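Local coordinates for protein epidermin decarboxylase (Staphylococcus epidermidis, PDB 1G63) that catalyses the FMN-dependent oxidative decarboxylation of a peptidyl-cysteine during the biosynthesis of the lantibiotic epidermin, at residues 2-7 and 71-76; 8-13 and 77-82; 113-118 and 158-163. All blocks are in the same frame, centred on the assembly; numbering follows the deposited sequence.

Overall arrangement
The three contacts lie along or beside the central parallel sheet of a Rossmann-like flavoprotein fold. Interactions 1 and 2 share strand 5-9, which lies next to strand 76-82; their centres are about 15 Å apart and their segments alternate along the chain. Interaction 1 is where this strand pair begins. Interaction 2 is where it ends, at the FMN. Interaction 3 comes later in the chain, its centre about 12 Å from that of interaction 2. It joins the end of the next strand, 110-114, to the hairpin strand 156-161. Interactions 1 and 3 do not touch; their centres are about 25 Å apart. Only interactions 2 and 3 touch the flavin, which sits beyond the ends of adjacent sheet strands.

Interaction 1: residues 2-7 and 71-76; sequences YGKLLI and VENHEY
L5 and Y76 form a parallel beta bridge where strands 5-9 and 76-82 enter the sheet of the Rossmann-like fold. The L6 amide N bonds to Y76 O at 2.9 Å, and the bond is nearly straight (173°). One step earlier, K4 O receives the amide N of E75 at 2.9 Å and, more weakly, that of Y76. Before the bridge the two chains diverge, and the touching parts run about 101° apart overall. G3 lies at this point with phi 117°, a backbone conformation suited to a residue without a side chain. Segment 71-76 starts in the last turn of helix 67-72.

H74 and L6 meet in a CH-pi contact. CB of L6 sits over one face of the imidazole, 3.6 Å from the ring centroid. Both ring nitrogens have partners beyond the segments: ND1 bonds to I70 O and NE2 to N33 OD1. These two bonds fix the rotation of the ring. The K4 chain is extended beyond CG and runs past N73, with CD 3.2 Å from N73 O. Its NZ has a long, weak ion pair with E31.

On the face that carries the side chains of the bridge pair, CD1 of L5 packs on CB of Y76. The Y76 ring meets F29 edge-to-face. Its rim also turns to the start of the chain: Y2 O lies in the ring plane at the edge, 3.6 Å from CE1 of Y76, and CB of Y2 is 3.5 Å from Y76 OH.

Interaction 2: residues 8-13 and 77-82; sequences CATASI and ILVLPA. With FMN (flavin mononucleotide), chain N.
The isoalloxazine of FMN has I13 and S12 over one and the same face. The backbone N of I13 comes 3.4 Å from flavin N5, and S12 OG lies 3.2 Å from FMN O4. S12 OG is also hydrogen-bonded to N14 N and lies close to the N115 side chain. P81 meets A9 at the end of the strand and S12 in the loop after it. CB of S12 lies 3.5 Å from CB of P81, and the methyl of A9 approaches ring atom CD.

The amide N of C8 bonds to L78 O at 2.6 Å, and L80 N bonds to C8 O. T10 OG1 donates to P81 O, 2.7 Å away, from about 41° out of the P81 carbonyl plane; its chi1 of 66° sets the hydroxyl between backbone N and carbonyl carbon. A cis peptide precedes P81, where the strand turns a corner.

A11 is the centre of an inverse gamma turn. Its N donates to phosphate oxygen O2P of FMN at 2.6 Å, and its O accepts from ribityl O2' at 2.8 Å. The loop after the first strand thus binds the cofactor, as in Rossmann-like folds.

Strand 110-114 flanks V79 and L80, helix 98-105 packs on C8 and T10, and helix 84-91 touches T10 and A82.

Interaction 3: residues 113-118 and 158-163; sequences FPNMNI and NNITMP. With FMN (flavin mononucleotide), chain N.
I118 has CG1 anti to its backbone N (chi1 -172°), which carries CD1 to within 4.0 Å of I160 CG2. The two side chains lie alongside, pointing opposite ways. In I160, chi2 of 98° falls between staggered positions, a doubtful feature of the model. CG1 of I160 is directed toward M116 O and CD1 toward N115. At the other end, P163 CG meets F113 CD2 at 3.8 Å. The F113 ring also meets Y141 and packs on helix 165-172.

The segments run nearly antiparallel but do not pair as strands. Residues 158-161 are in the hairpin of strands 144-149 and 156-161, and M162 and P163 follow it. The other segment finishes strand 110-114 and runs on into the PxMNxxMW motif of this flavoprotein family, which starts at P114. No direct hydrogen bond joins them. A water links them instead, accepting from I118 N at 2.9 Å, from N159 ND2 at 2.9 Å, and in a longer bond from I160 N at 3.3 Å.

On the flavin side, N3 of FMN donates to the backbone N115 O at 2.8 Å, nearly straight at 168°. M116 CA lies 3.4 Å from the same N3. N117 is the N-cap of the following helix, its OD1 bonded to R119 N.

Interaction 1: residues 2-7 and 71-76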
# COMPACT_ATOMS: atom_id res chain seq x y z
N TYR B 2 14.81 -32.20 -31.68
CA TYR B 2 14.57 -31.26 -32.77
C TYR B 2 14.88 -29.77 -32.63
O TYR B 2 14.77 -29.02 -33.60
CB TYR B 2 13.12 -31.40 -33.24
CG TYR B 2 12.72 -32.80 -33.61
CD1 TYR B 2 12.40 -33.73 -32.62
CD2 TYR B 2 12.66 -33.20 -34.94
CE1 TYR B 2 12.02 -35.03 -32.96
CE2 TYR B 2 12.29 -34.49 -35.29
CZ TYR B 2 11.97 -35.40 -34.30
OH TYR B 2 11.59 -36.67 -34.65
N GLY B 3 15.26 -29.33 -31.44
CA GLY B 3 15.54 -27.91 -31.29
C GLY B 3 14.59 -27.23 -30.32
O GLY B 3 13.58 -27.80 -29.92
N LYS B 4 14.92 -25.99 -29.96
CA LYS B 4 14.12 -25.23 -29.01
C LYS B 4 12.66 -25.00 -29.37
O LYS B 4 12.32 -24.57 -30.48
CB LYS B 4 14.82 -23.90 -28.72
CG LYS B 4 16.19 -24.08 -28.08
CD LYS B 4 16.88 -22.77 -27.83
CE LYS B 4 18.28 -23.00 -27.29
NZ LYS B 4 19.02 -21.73 -27.08
N LEU B 5 11.79 -25.30 -28.42
CA LEU B 5 10.35 -25.14 -28.58
C LEU B 5 9.76 -24.22 -27.51
O LEU B 5 10.07 -24.34 -26.32
CB LEU B 5 9.68 -26.52 -28.53
CG LEU B 5 8.15 -26.58 -28.65
CD1 LEU B 5 7.74 -27.89 -29.27
CD2 LEU B 5 7.49 -26.40 -27.29
N LEU B 6 8.91 -23.30 -27.95
CA LEU B 6 8.26 -22.36 -27.04
C LEU B 6 6.77 -22.63 -26.93
O LEU B 6 6.09 -22.80 -27.94
CB LEU B 6 8.47 -20.92 -27.51
CG LEU B 6 7.66 -19.83 -26.79
CD1 LEU B 6 7.96 -19.85 -25.30
CD2 LEU B 6 7.98 -18.47 -27.39
N ILE B 7 6.27 -22.68 -25.70
CA ILE B 7 4.85 -22.89 -25.48
C ILE B 7 4.24 -21.57 -25.06
O ILE B 7 4.71 -20.93 -24.11
CB ILE B 7 4.55 -23.90 -24.35
CG1 ILE B 7 4.98 -25.31 -24.76
CG2 ILE B 7 3.05 -23.88 -24.00
CD1 ILE B 7 4.78 -26.34 -23.66
N VAL B 71 11.62 -15.11 -30.61
CA VAL B 71 11.21 -15.81 -31.81
C VAL B 71 12.39 -16.47 -32.54
O VAL B 71 12.28 -17.62 -32.99
CB VAL B 71 10.47 -14.86 -32.78
CG1 VAL B 71 10.26 -15.53 -34.14
CG2 VAL B 71 9.12 -14.46 -32.17
N GLU B 72 13.51 -15.76 -32.65
CA GLU B 72 14.68 -16.31 -33.33
C GLU B 72 15.29 -17.47 -32.54
O GLU B 72 15.91 -18.36 -33.11
CB GLU B 72 15.75 -15.22 -33.53
CG GLU B 72 15.25 -14.01 -34.30
CD GLU B 72 16.34 -12.99 -34.59
OE1 GLU B 72 17.10 -12.64 -33.65
OE2 GLU B 72 16.42 -12.52 -35.75
N ASN B 73 15.08 -17.46 -31.23
CA ASN B 73 15.61 -18.49 -30.35
C ASN B 73 14.84 -19.81 -30.39
O ASN B 73 15.23 -20.78 -29.76
CB ASN B 73 15.64 -17.98 -28.91
CG ASN B 73 16.32 -18.95 -27.95
OD1 ASN B 73 15.91 -19.09 -26.79
ND2 ASN B 73 17.37 -19.62 -28.43
N HIS B 74 13.73 -19.85 -31.13
CA HIS B 74 12.95 -21.07 -31.20
C HIS B 74 12.64 -21.53 -32.62
O HIS B 74 12.48 -20.73 -33.53
CB HIS B 74 11.63 -20.91 -30.43
CG HIS B 74 11.80 -20.64 -28.97
ND1 HIS B 74 12.04 -19.38 -28.47
CD2 HIS B 74 11.80 -21.47 -27.90
CE1 HIS B 74 12.18 -19.44 -27.16
NE2 HIS B 74 12.04 -20.70 -26.78
N GLU B 75 12.55 -22.84 -32.79
CA GLU B 75 12.24 -23.42 -34.09
C GLU B 75 10.74 -23.68 -34.18
O GLU B 75 10.16 -23.67 -35.26
CB GLU B 75 13.03 -24.71 -34.29
CG GLU B 75 14.51 -24.49 -34.61
CD GLU B 75 15.29 -25.79 -34.78
OE1 GLU B 75 14.87 -26.64 -35.61
OE2 GLU B 75 16.31 -25.98 -34.09
N TYR B 76 10.12 -23.92 -33.04
CA TYR B 76 8.69 -24.18 -32.99
C TYR B 76 8.03 -23.34 -31.90
O TYR B 76 8.56 -23.20 -30.80
CB TYR B 76 8.41 -25.66 -32.70
CG TYR B 76 9.28 -26.61 -33.47
CD1 TYR B 76 10.58 -26.88 -33.05
CD2 TYR B 76 8.81 -27.25 -34.62
CE1 TYR B 76 11.40 -27.77 -33.75
CE2 TYR B 76 9.61 -28.14 -35.33
CZ TYR B 76 10.91 -28.39 -34.89
OH TYR B 76 11.72 -29.27 -35.59

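Interaction 2: residues 8-13 and 77-82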
# COMPACT_ATOMS: atom_id res chain seq x y z
N CYS B 8 3.21 -21.14 -25.77
CA CYS B 8 2.50 -19.91 -25.44
C CYS B 8 1.16 -20.39 -24.86
O CYS B 8 0.30 -20.84 -25.61
CB CYS B 8 2.28 -19.05 -26.69
SG CYS B 8 3.81 -18.24 -27.29
N ALA B 9 1.03 -20.31 -23.54
CA ALA B 9 -0.19 -20.76 -22.86
C ALA B 9 -1.17 -19.61 -22.59
O ALA B 9 -0.78 -18.54 -22.14
CB ALA B 9 0.18 -21.45 -21.55
N THR B 10 -2.44 -19.87 -22.86
CA THR B 10 -3.49 -18.88 -22.67
C THR B 10 -4.49 -19.31 -21.61
O THR B 10 -4.48 -20.47 -21.14
CB THR B 10 -4.22 -18.59 -24.00
OG1 THR B 10 -4.94 -19.75 -24.44
CG2 THR B 10 -3.21 -18.19 -25.07
N ALA B 11 -5.37 -18.38 -21.24
CA ALA B 11 -6.37 -18.60 -20.20
C ALA B 11 -7.46 -19.62 -20.49
O ALA B 11 -8.66 -19.31 -20.47
CB ALA B 11 -6.99 -17.26 -19.80
N SER B 12 -7.04 -20.84 -20.77
CA SER B 12 -7.96 -21.95 -20.99
C SER B 12 -7.90 -22.75 -19.69
O SER B 12 -6.84 -22.85 -19.07
CB SER B 12 -7.49 -22.83 -22.14
OG SER B 12 -8.04 -24.13 -22.03
N ILE B 13 -9.02 -23.32 -19.28
CA ILE B 13 -9.06 -24.11 -18.06
C ILE B 13 -7.96 -25.17 -18.03
O ILE B 13 -7.41 -25.47 -16.97
CB ILE B 13 -10.44 -24.80 -17.89
CG1 ILE B 13 -10.48 -25.59 -16.58
CG2 ILE B 13 -10.73 -25.72 -19.07
CD1 ILE B 13 -10.23 -24.75 -15.35
N ILE B 77 6.87 -22.79 -32.22
CA ILE B 77 6.11 -21.98 -31.28
C ILE B 77 4.69 -22.53 -31.25
O ILE B 77 3.97 -22.49 -32.25
CB ILE B 77 6.08 -20.50 -31.70
CG1 ILE B 77 7.51 -19.95 -31.74
CG2 ILE B 77 5.24 -19.69 -30.71
CD1 ILE B 77 7.61 -18.51 -32.20
N LEU B 78 4.30 -23.07 -30.10
CA LEU B 78 2.98 -23.64 -29.93
C LEU B 78 2.13 -22.77 -29.02
O LEU B 78 2.62 -22.25 -28.02
CB LEU B 78 3.06 -25.03 -29.29
CG LEU B 78 3.64 -26.25 -30.02
CD1 LEU B 78 5.03 -25.95 -30.56
CD2 LEU B 78 3.67 -27.41 -29.06
N VAL B 79 0.87 -22.60 -29.37
CA VAL B 79 -0.02 -21.86 -28.51
C VAL B 79 -0.89 -23.00 -27.98
O VAL B 79 -1.79 -23.51 -28.66
CB VAL B 79 -0.82 -20.79 -29.28
CG1 VAL B 79 -1.48 -21.41 -30.47
CG2 VAL B 79 -1.85 -20.15 -28.36
N LEU B 80 -0.57 -23.42 -26.76
CA LEU B 80 -1.21 -24.55 -26.12
C LEU B 80 -1.38 -24.32 -24.61
O LEU B 80 -0.40 -24.16 -23.90
CB LEU B 80 -0.34 -25.79 -26.36
CG LEU B 80 -0.61 -27.13 -25.68
CD1 LEU B 80 -1.86 -27.77 -26.23
CD2 LEU B 80 0.59 -28.04 -25.90
N PRO B 81 -2.63 -24.26 -24.12
CA PRO B 81 -3.87 -24.38 -24.89
C PRO B 81 -4.10 -23.04 -25.57
O PRO B 81 -3.60 -22.02 -25.10
CB PRO B 81 -4.95 -24.64 -23.83
CG PRO B 81 -4.18 -24.91 -22.56
CD PRO B 81 -2.93 -24.11 -22.69
N ALA B 82 -4.85 -23.05 -26.67
CA ALA B 82 -5.14 -21.82 -27.39
C ALA B 82 -6.60 -21.42 -27.18
O ALA B 82 -7.51 -22.16 -27.56
CB ALA B 82 -4.85 -22.00 -28.86
N1 FMN N . -11.60 -19.54 -22.99
C2 FMN N . -11.23 -20.44 -23.96
O2 FMN N . -11.01 -20.14 -25.09
N3 FMN N . -11.11 -21.82 -23.60
C4 FMN N . -11.33 -22.33 -22.36
O4 FMN N . -11.22 -23.55 -22.16
C4A FMN N . -11.75 -21.37 -21.34
N5 FMN N . -11.95 -21.76 -20.08
C5A FMN N . -12.17 -20.82 -19.11
C6 FMN N . -12.28 -21.23 -17.71
C7 FMN N . -12.63 -20.37 -16.71
C7M FMN N . -12.73 -20.84 -15.25
C8 FMN N . -12.67 -18.92 -17.00
C8M FMN N . -12.92 -17.91 -15.90
C9 FMN N . -12.60 -18.52 -18.33
C9A FMN N . -12.35 -19.40 -19.39
N10 FMN N . -12.24 -19.03 -20.77
C10 FMN N . -11.84 -19.94 -21.75
C1' FMN N . -12.38 -17.62 -21.15
C2' FMN N . -10.97 -16.97 -21.24
O2' FMN N . -10.21 -17.05 -20.03
C3' FMN N . -11.10 -15.50 -21.63
O3' FMN N . -11.70 -15.41 -22.96
C4' FMN N . -9.81 -14.70 -21.62
O4' FMN N . -10.07 -13.29 -21.82
C5' FMN N . -8.77 -15.17 -22.63
O5' FMN N . -7.54 -14.44 -22.47
P FMN N . -6.16 -14.89 -23.12
O1P FMN N . -6.39 -14.99 -24.60
O2P FMN N . -5.75 -16.15 -22.48
O3P FMN N . -5.17 -13.72 -22.76

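Interaction 3: residues 113-118 and 158-163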
# COMPACT_ATOMS: atom_id res chain seq x y z
N PHE B 113 -3.24 -24.96 -31.00
CA PHE B 113 -4.06 -26.06 -30.49
C PHE B 113 -5.27 -25.51 -29.74
O PHE B 113 -5.23 -25.29 -28.53
CB PHE B 113 -3.25 -26.97 -29.56
CG PHE B 113 -2.12 -27.67 -30.23
CD1 PHE B 113 -0.87 -27.06 -30.35
CD2 PHE B 113 -2.30 -28.94 -30.77
CE1 PHE B 113 0.18 -27.71 -31.00
CE2 PHE B 113 -1.26 -29.59 -31.42
CZ PHE B 113 -0.02 -28.98 -31.54
N PRO B 114 -6.37 -25.27 -30.46
CA PRO B 114 -7.59 -24.73 -29.86
C PRO B 114 -8.15 -25.56 -28.71
O PRO B 114 -8.14 -26.79 -28.76
CB PRO B 114 -8.57 -24.68 -31.04
CG PRO B 114 -7.68 -24.52 -32.23
CD PRO B 114 -6.54 -25.46 -31.91
N ASN B 115 -8.64 -24.87 -27.68
CA ASN B 115 -9.27 -25.52 -26.54
C ASN B 115 -10.32 -24.59 -25.96
O ASN B 115 -10.00 -23.49 -25.50
CB ASN B 115 -8.27 -25.90 -25.46
CG ASN B 115 -8.93 -26.69 -24.33
OD1 ASN B 115 -9.12 -26.17 -23.23
ND2 ASN B 115 -9.30 -27.94 -24.61
N MET B 116 -11.57 -25.04 -25.98
CA MET B 116 -12.67 -24.24 -25.48
C MET B 116 -13.91 -25.12 -25.48
O MET B 116 -13.90 -26.21 -26.04
CB MET B 116 -12.91 -23.06 -26.41
CG MET B 116 -13.24 -23.48 -27.84
SD MET B 116 -13.25 -22.14 -29.05
CE MET B 116 -11.48 -22.02 -29.43
N ASN B 117 -14.97 -24.65 -24.85
CA ASN B 117 -16.21 -25.39 -24.81
C ASN B 117 -16.74 -25.46 -26.24
O ASN B 117 -16.52 -24.55 -27.03
CB ASN B 117 -17.22 -24.69 -23.91
CG ASN B 117 -18.52 -25.44 -23.81
OD1 ASN B 117 -19.38 -25.36 -24.69
ND2 ASN B 117 -18.68 -26.19 -22.73
N ILE B 118 -17.43 -26.56 -26.55
CA ILE B 118 -17.98 -26.77 -27.89
C ILE B 118 -18.83 -25.61 -28.43
O ILE B 118 -18.78 -25.32 -29.62
CB ILE B 118 -18.81 -28.08 -27.93
CG1 ILE B 118 -19.21 -28.40 -29.37
CG2 ILE B 118 -20.02 -27.97 -27.03
CD1 ILE B 118 -18.03 -28.62 -30.31
N ASN B 158 -21.20 -33.94 -27.05
CA ASN B 158 -19.94 -33.92 -27.79
C ASN B 158 -19.14 -32.82 -27.10
O ASN B 158 -19.68 -31.76 -26.78
CB ASN B 158 -20.18 -33.55 -29.25
CG ASN B 158 -18.95 -33.77 -30.12
OD1 ASN B 158 -18.81 -33.17 -31.18
ND2 ASN B 158 -18.06 -34.65 -29.67
N ASN B 159 -17.85 -33.06 -26.87
CA ASN B 159 -16.99 -32.09 -26.21
C ASN B 159 -15.58 -32.12 -26.79
O ASN B 159 -15.07 -33.19 -27.12
CB ASN B 159 -16.94 -32.41 -24.71
CG ASN B 159 -18.18 -31.93 -23.96
OD1 ASN B 159 -18.71 -32.64 -23.09
ND2 ASN B 159 -18.64 -30.72 -24.27
N ILE B 160 -14.94 -30.95 -26.92
CA ILE B 160 -13.58 -30.93 -27.44
C ILE B 160 -12.66 -31.32 -26.27
O ILE B 160 -12.97 -31.06 -25.11
CB ILE B 160 -13.17 -29.53 -28.05
CG1 ILE B 160 -12.59 -28.63 -26.97
CG2 ILE B 160 -14.37 -28.85 -28.71
CD1 ILE B 160 -11.09 -28.63 -26.96
N THR B 161 -11.56 -31.98 -26.58
CA THR B 161 -10.63 -32.40 -25.54
C THR B 161 -9.20 -31.97 -25.83
O THR B 161 -8.89 -31.53 -26.93
CB THR B 161 -10.63 -33.94 -25.37
OG1 THR B 161 -10.21 -34.55 -26.60
CG2 THR B 161 -12.02 -34.43 -25.02
N MET B 162 -8.34 -32.11 -24.84
CA MET B 162 -6.94 -31.76 -25.00
C MET B 162 -6.21 -32.78 -25.88
O MET B 162 -6.49 -33.98 -25.83
CB MET B 162 -6.27 -31.64 -23.62
CG MET B 162 -6.63 -30.36 -22.84
SD MET B 162 -5.77 -28.84 -23.38
CE MET B 162 -6.59 -28.53 -24.79
N PRO B 163 -5.25 -32.31 -26.69
CA PRO B 163 -4.47 -33.18 -27.58
C PRO B 163 -3.52 -34.11 -26.82
O PRO B 163 -2.87 -33.69 -25.86
CB PRO B 163 -3.68 -32.19 -28.44
CG PRO B 163 -4.35 -30.86 -28.22
CD PRO B 163 -4.79 -30.92 -26.80
N1 FMN N . -11.60 -19.54 -22.99
C2 FMN N . -11.23 -20.44 -23.96
O2 FMN N . -11.01 -20.14 -25.09
N3 FMN N . -11.11 -21.82 -23.60
C4 FMN N . -11.33 -22.33 -22.36
O4 FMN N . -11.22 -23.55 -22.16
C4A FMN N . -11.75 -21.37 -21.34
N5 FMN N . -11.95 -21.76 -20.08
C5A FMN N . -12.17 -20.82 -19.11
C6 FMN N . -12.28 -21.23 -17.71
C7 FMN N . -12.63 -20.37 -16.71
C7M FMN N . -12.73 -20.84 -15.25
C8 FMN N . -12.67 -18.92 -17.00
C8M FMN N . -12.92 -17.91 -15.90
C9 FMN N . -12.60 -18.52 -18.33
C9A FMN N . -12.35 -19.40 -19.39
N10 FMN N . -12.24 -19.03 -20.77
C10 FMN N . -11.84 -19.94 -21.75
C1' FMN N . -12.38 -17.62 -21.15
C2' FMN N . -10.97 -16.97 -21.24
O2' FMN N . -10.21 -17.05 -20.03
C3' FMN N . -11.10 -15.50 -21.63
O3' FMN N . -11.70 -15.41 -22.96
C4' FMN N . -9.81 -14.70 -21.62
O4' FMN N . -10.07 -13.29 -21.82
C5' FMN N . -8.77 -15.17 -22.63
O5' FMN N . -7.54 -14.44 -22.47
P FMN N . -6.16 -14.89 -23.12
O1P FMN N . -6.39 -14.99 -24.60
O2P FMN N . -5.75 -16.15 -22.48
O3P FMN N . -5.17 -13.72 -22.76
O HOH W 1 -16.57 -28.85 -24.97